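Local coordinates for protein aromatic amino acid exporter YddG (Starkeya novella, PDB 5I20) that exports a broad range of amino acids, among them threonine, methionine, lysine and glutamate, across the bacterial inner membrane, binding them in a large central cavity, at residues A[76-81]-A[161-166]; A[179-184]-A[224-229]. One frame throughout, in Å; residues are numbered along the deposited sequence.

Contact 1. Residues A[76-81]-A[161-166]; sequences FGYHFF and VIWSVY. With OLC ((2R)-2,3-dihydroxypropyl (9Z)-octadec-9-enoate), chain G.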
# COMPACT_ATOMS: atom_id res chain seq x y z
N PHE A 76 4.88 -4.04 9.96
CA PHE A 76 6.18 -4.68 9.84
C PHE A 76 6.10 -5.99 9.08
O PHE A 76 6.99 -6.32 8.29
CB PHE A 76 6.82 -4.92 11.21
CG PHE A 76 8.15 -5.61 11.14
CD1 PHE A 76 9.30 -4.89 10.84
CD2 PHE A 76 8.26 -6.97 11.36
CE1 PHE A 76 10.54 -5.52 10.77
CE2 PHE A 76 9.49 -7.61 11.29
CZ PHE A 76 10.63 -6.88 10.99
N GLY A 77 5.02 -6.74 9.31
CA GLY A 77 4.81 -8.02 8.66
C GLY A 77 4.89 -7.98 7.15
O GLY A 77 5.68 -8.70 6.55
N TYR A 78 4.07 -7.14 6.52
CA TYR A 78 4.01 -7.12 5.06
C TYR A 78 5.29 -6.53 4.47
O TYR A 78 5.67 -6.86 3.35
CB TYR A 78 2.76 -6.37 4.58
CG TYR A 78 2.93 -4.87 4.42
CD1 TYR A 78 2.72 -4.02 5.50
CD2 TYR A 78 3.27 -4.31 3.20
CE1 TYR A 78 2.86 -2.65 5.36
CE2 TYR A 78 3.42 -2.95 3.05
CZ TYR A 78 3.21 -2.13 4.13
OH TYR A 78 3.36 -0.77 3.99
N HIS A 79 5.95 -5.67 5.23
CA HIS A 79 7.25 -5.13 4.84
C HIS A 79 8.34 -6.21 4.79
O HIS A 79 9.09 -6.29 3.82
CB HIS A 79 7.69 -4.03 5.81
CG HIS A 79 7.39 -2.64 5.32
ND1 HIS A 79 6.21 -2.00 5.60
CD2 HIS A 79 8.13 -1.78 4.58
CE1 HIS A 79 6.23 -0.80 5.04
NE2 HIS A 79 7.39 -0.64 4.43
N PHE A 80 8.42 -7.01 5.84
CA PHE A 80 9.44 -8.05 5.95
C PHE A 80 9.32 -9.10 4.85
O PHE A 80 10.32 -9.54 4.29
CB PHE A 80 9.35 -8.72 7.33
CG PHE A 80 10.30 -9.88 7.51
CD1 PHE A 80 11.61 -9.65 7.89
CD2 PHE A 80 9.87 -11.18 7.32
CE1 PHE A 80 12.49 -10.71 8.06
CE2 PHE A 80 10.75 -12.24 7.49
CZ PHE A 80 12.05 -12.00 7.86
N PHE A 81 8.09 -9.51 4.55
CA PHE A 81 7.86 -10.56 3.57
C PHE A 81 8.01 -10.05 2.14
O PHE A 81 8.38 -10.80 1.24
CB PHE A 81 6.47 -11.18 3.77
CG PHE A 81 6.42 -12.20 4.87
CD1 PHE A 81 6.85 -13.49 4.66
CD2 PHE A 81 5.95 -11.85 6.13
CE1 PHE A 81 6.81 -14.43 5.67
CE2 PHE A 81 5.90 -12.78 7.14
CZ PHE A 81 6.33 -14.07 6.92
N VAL A 161 -1.47 -10.81 1.75
CA VAL A 161 -2.46 -11.25 2.73
C VAL A 161 -2.37 -10.47 4.03
O VAL A 161 -3.38 -10.04 4.58
CB VAL A 161 -2.32 -12.76 3.04
CG1 VAL A 161 -3.26 -13.17 4.16
CG2 VAL A 161 -2.59 -13.58 1.79
N ILE A 162 -1.15 -10.28 4.52
CA ILE A 162 -0.92 -9.57 5.77
C ILE A 162 -1.41 -8.12 5.68
O ILE A 162 -2.10 -7.63 6.58
CB ILE A 162 0.56 -9.60 6.17
CG1 ILE A 162 0.97 -11.02 6.55
CG2 ILE A 162 0.83 -8.66 7.34
CD1 ILE A 162 2.45 -11.19 6.82
N TRP A 163 -1.08 -7.45 4.58
CA TRP A 163 -1.53 -6.08 4.37
C TRP A 163 -3.05 -6.01 4.19
O TRP A 163 -3.70 -5.08 4.68
CB TRP A 163 -0.83 -5.47 3.16
CG TRP A 163 -1.38 -4.13 2.77
CD1 TRP A 163 -2.17 -3.85 1.69
CD2 TRP A 163 -1.21 -2.89 3.48
NE1 TRP A 163 -2.49 -2.51 1.68
CE2 TRP A 163 -1.92 -1.90 2.76
CE3 TRP A 163 -0.53 -2.53 4.64
CZ2 TRP A 163 -1.96 -0.57 3.17
CZ3 TRP A 163 -0.57 -1.21 5.05
CH2 TRP A 163 -1.27 -0.24 4.31
N SER A 164 -3.61 -6.97 3.47
CA SER A 164 -5.06 -7.03 3.26
C SER A 164 -5.81 -7.27 4.56
O SER A 164 -6.86 -6.68 4.80
CB SER A 164 -5.42 -8.13 2.26
OG SER A 164 -4.89 -7.85 0.98
N VAL A 165 -5.28 -8.16 5.40
CA VAL A 165 -5.93 -8.45 6.67
C VAL A 165 -5.78 -7.25 7.59
O VAL A 165 -6.75 -6.84 8.22
CB VAL A 165 -5.36 -9.73 7.32
CG1 VAL A 165 -5.80 -9.84 8.77
CG2 VAL A 165 -5.80 -10.95 6.53
N TYR A 166 -4.58 -6.68 7.65
CA TYR A 166 -4.35 -5.47 8.42
C TYR A 166 -5.34 -4.36 8.05
O TYR A 166 -5.89 -3.69 8.93
CB TYR A 166 -2.92 -4.95 8.20
CG TYR A 166 -2.71 -3.55 8.72
CD1 TYR A 166 -2.52 -3.31 10.08
CD2 TYR A 166 -2.73 -2.46 7.86
CE1 TYR A 166 -2.34 -2.03 10.56
CE2 TYR A 166 -2.55 -1.18 8.34
CZ TYR A 166 -2.36 -0.97 9.69
OH TYR A 166 -2.18 0.31 10.16
C10 OLC G . 0.48 -0.96 0.13
C9 OLC G . 0.87 0.38 0.65
C11 OLC G . 1.32 -2.15 0.48
C8 OLC G . 2.09 0.53 1.48
C16 OLC G . 3.83 -3.17 -3.78
C12 OLC G . 1.24 -3.16 -0.60
C7 OLC G . 3.21 1.08 0.67
C15 OLC G . 4.06 -3.87 -2.48
C13 OLC G . 2.50 -3.97 -0.61
C6 OLC G . 4.41 1.27 1.54
C14 OLC G . 2.78 -4.46 -1.99
C5 OLC G . 5.55 0.46 1.01
C4 OLC G . 6.83 0.94 1.60
C3 OLC G . 7.98 0.28 0.92
C2 OLC G . 9.26 0.91 1.37
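Tyr-78 and Trp-163 run alongside each other from two nearly antiparallel transmembrane helices, one from each EamA-like region of this DMT-superfamily exporter, whose axes, over residues 76-81 and 161-166, approach to 8.4 Å. Tyr-78 CB lies beside Trp-163 CB, and CG keeps to the same neighbour. With CG held between the backbone N and the carbonyl carbon (chi1 87°), the ring rises alongside the indole. CD1 and CE1 then run along its six-membered ring, the closest approach being Tyr-78 CE1 to Trp-163 CE3 at 3.5 Å; CE3 sits above the phenol face, towards the rim. The planes are inclined at 50°. Further round the ring, Tyr-78 CE2 reaches C11 of the monoolein chain at 3.4 Å, and the hydroxyl ends among its C8 and C6. That same lipid lays C10 over a face of the indole. Lower down, Ile-162 CG2 packs on Tyr-78 N at 3.7 Å, while Ile-162 CD1 reaches Phe-81 CD2 at 3.6 Å. A CB on Gly-77 would come tight against Ile-162 CG2. With an alanine here in place of the indole of Trp-163, the Tyr-78 ring would probably lose the neighbour over one face, and the acyl chain one of its aromatic contacts. No hydrogen bond joins the two segments; the contact depends on apolar and aromatic surfaces, which a lipid tail can join.

Contact 2. Residues A[179-184]-A[224-229]; sequences EVVAGF and AFYTWD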
# COMPACT_ATOMS: atom_id res chain seq x y z
N GLU A 179 -4.01 8.56 15.34
CA GLU A 179 -2.65 8.92 15.76
C GLU A 179 -1.87 7.73 16.34
O GLU A 179 -0.65 7.80 16.49
CB GLU A 179 -2.69 10.06 16.78
CG GLU A 179 -4.05 10.29 17.43
CD GLU A 179 -4.97 11.15 16.57
OE1 GLU A 179 -4.47 12.10 15.93
OE2 GLU A 179 -6.19 10.88 16.54
N VAL A 180 -2.58 6.65 16.65
CA VAL A 180 -1.95 5.45 17.19
C VAL A 180 -1.03 4.81 16.14
O VAL A 180 -0.03 4.16 16.48
CB VAL A 180 -3.01 4.44 17.68
CG1 VAL A 180 -2.37 3.13 18.12
CG2 VAL A 180 -3.81 5.05 18.82
N VAL A 181 -1.36 5.01 14.86
CA VAL A 181 -0.54 4.53 13.74
C VAL A 181 0.91 5.01 13.85
O VAL A 181 1.84 4.31 13.44
CB VAL A 181 -1.14 4.99 12.38
CG1 VAL A 181 -0.18 4.74 11.23
CG2 VAL A 181 -2.47 4.27 12.13
N ALA A 182 1.10 6.19 14.43
CA ALA A 182 2.44 6.70 14.71
C ALA A 182 3.22 5.71 15.57
O ALA A 182 4.42 5.50 15.37
CB ALA A 182 2.36 8.06 15.39
N GLY A 183 2.53 5.10 16.53
CA GLY A 183 3.13 4.08 17.37
C GLY A 183 3.50 2.85 16.57
O GLY A 183 4.51 2.21 16.83
N PHE A 184 2.66 2.52 15.59
CA PHE A 184 2.92 1.40 14.70
C PHE A 184 4.15 1.67 13.85
O PHE A 184 4.99 0.78 13.66
CB PHE A 184 1.72 1.14 13.78
CG PHE A 184 0.45 0.78 14.50
CD1 PHE A 184 0.48 0.30 15.80
CD2 PHE A 184 -0.78 0.92 13.86
CE1 PHE A 184 -0.70 -0.03 16.45
CE2 PHE A 184 -1.95 0.59 14.51
CZ PHE A 184 -1.91 0.12 15.80
N ALA A 224 0.02 8.87 4.38
CA ALA A 224 -0.70 7.79 3.71
C ALA A 224 -1.26 6.74 4.68
O ALA A 224 -2.38 6.28 4.50
CB ALA A 224 0.19 7.13 2.69
N PHE A 225 -0.49 6.37 5.69
CA PHE A 225 -0.97 5.35 6.62
C PHE A 225 -2.07 5.87 7.52
O PHE A 225 -2.96 5.12 7.93
CB PHE A 225 0.19 4.79 7.45
CG PHE A 225 1.10 3.89 6.67
CD1 PHE A 225 0.68 2.62 6.29
CD2 PHE A 225 2.37 4.30 6.31
CE1 PHE A 225 1.51 1.79 5.56
CE2 PHE A 225 3.20 3.47 5.59
CZ PHE A 225 2.77 2.22 5.21
N TYR A 226 -2.04 7.17 7.82
CA TYR A 226 -3.07 7.76 8.66
C TYR A 226 -4.35 7.99 7.85
O TYR A 226 -5.45 7.76 8.35
CB TYR A 226 -2.59 9.08 9.26
CG TYR A 226 -1.29 8.93 10.03
CD1 TYR A 226 -1.29 8.62 11.38
CD2 TYR A 226 -0.07 9.10 9.39
CE1 TYR A 226 -0.11 8.48 12.08
CE2 TYR A 226 1.12 8.95 10.08
CZ TYR A 226 1.09 8.64 11.43
OH TYR A 226 2.27 8.51 12.11
N THR A 227 -4.20 8.42 6.61
CA THR A 227 -5.35 8.68 5.75
C THR A 227 -5.97 7.36 5.28
O THR A 227 -7.15 7.30 4.94
CB THR A 227 -4.97 9.57 4.55
OG1 THR A 227 -6.13 9.90 3.79
CG2 THR A 227 -4.00 8.86 3.64
N TRP A 228 -5.16 6.30 5.27
CA TRP A 228 -5.64 4.96 4.94
C TRP A 228 -6.39 4.38 6.13
O TRP A 228 -7.40 3.70 5.98
CB TRP A 228 -4.46 4.06 4.54
CG TRP A 228 -4.83 2.67 4.12
CD1 TRP A 228 -4.60 1.52 4.81
CD2 TRP A 228 -5.46 2.28 2.89
NE1 TRP A 228 -5.06 0.44 4.10
CE2 TRP A 228 -5.59 0.88 2.92
CE3 TRP A 228 -5.93 2.98 1.78
CZ2 TRP A 228 -6.17 0.17 1.87
CZ3 TRP A 228 -6.51 2.27 0.74
CH2 TRP A 228 -6.62 0.88 0.79
N ASP A 229 -5.88 4.67 7.33
CA ASP A 229 -6.52 4.25 8.56
C ASP A 229 -7.93 4.84 8.66
O ASP A 229 -8.87 4.15 9.07
CB ASP A 229 -5.68 4.66 9.78
CG ASP A 229 -6.18 4.04 11.07
OD1 ASP A 229 -6.00 2.82 11.25
OD2 ASP A 229 -6.74 4.79 11.90
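The backbones are nearest, CA to CA, where Val-181, near the start of helix 181-199, faces Tyr-226 on helix 224-234 at 6.5 Å; no backbone hydrogen bond crosses the gap. Val-181 carries the contact, its branches parting to different neighbours. CG1, anti to the backbone N (chi1 169°), lies over one face of the Tyr-226 ring in a CH-pi contact, 4.1 Å from the centroid and 20° off the ring normal. The same methyl meets Phe-225 CB at 3.8 Å. CG2 turns instead to the carboxylate of Asp-229, touching its CG at 3.9 Å. Val-181 CB adds a contact, 3.7 Å from Tyr-226 CE1. Both helices belong to the second EamA-like region of this DMT-superfamily exporter, whose inverted repeats form a basket around the substrate cavity, and here two of its transmembrane spans meet in a buried contact. Tyr-226 leaves its helix with CG beside the backbone N (chi1 -55°), which carries the phenol across to Ala-182. Its hydroxyl rests against that residue, with OH 3.2 Å from CA and 3.3 Å from CB. Although Ala-182 N is also near, the angle is poor and no hydrogen bond forms; the hydroxyl bonds with Gly-43 O instead, which ties the ring's far end to helix 32-53. Asp-229 likewise spends its charge away from the valine: OD2 makes a salt bridge with Lys-233, one turn further along its own helix, while the carboxylate carbon offers Val-181 only van der Waals contact.

How the contacts relate
Contact 1 joins helices 65-88 and 150-169, one from each EamA-like region, and is only partly buried; contact 2 lies wholly within the second region and is buried. They share no helix, though helices 150-169 and 181-199 follow each other in the chain. Their centres are about 15 Å apart, yet aromatic side chains bridge them: Phe-225 CZ comes within 3.3 Å of Tyr-78 OH, and Trp-228 stacks on Trp-163. Contact 1 pairs mainly aromatic and aliphatic surfaces, with a lipid tail beside it. In contact 2 a valine packs against a phenylalanine, a tyrosine and an aspartate, and the hydroxyl and carboxylate of the last two find their partners outside the two segments.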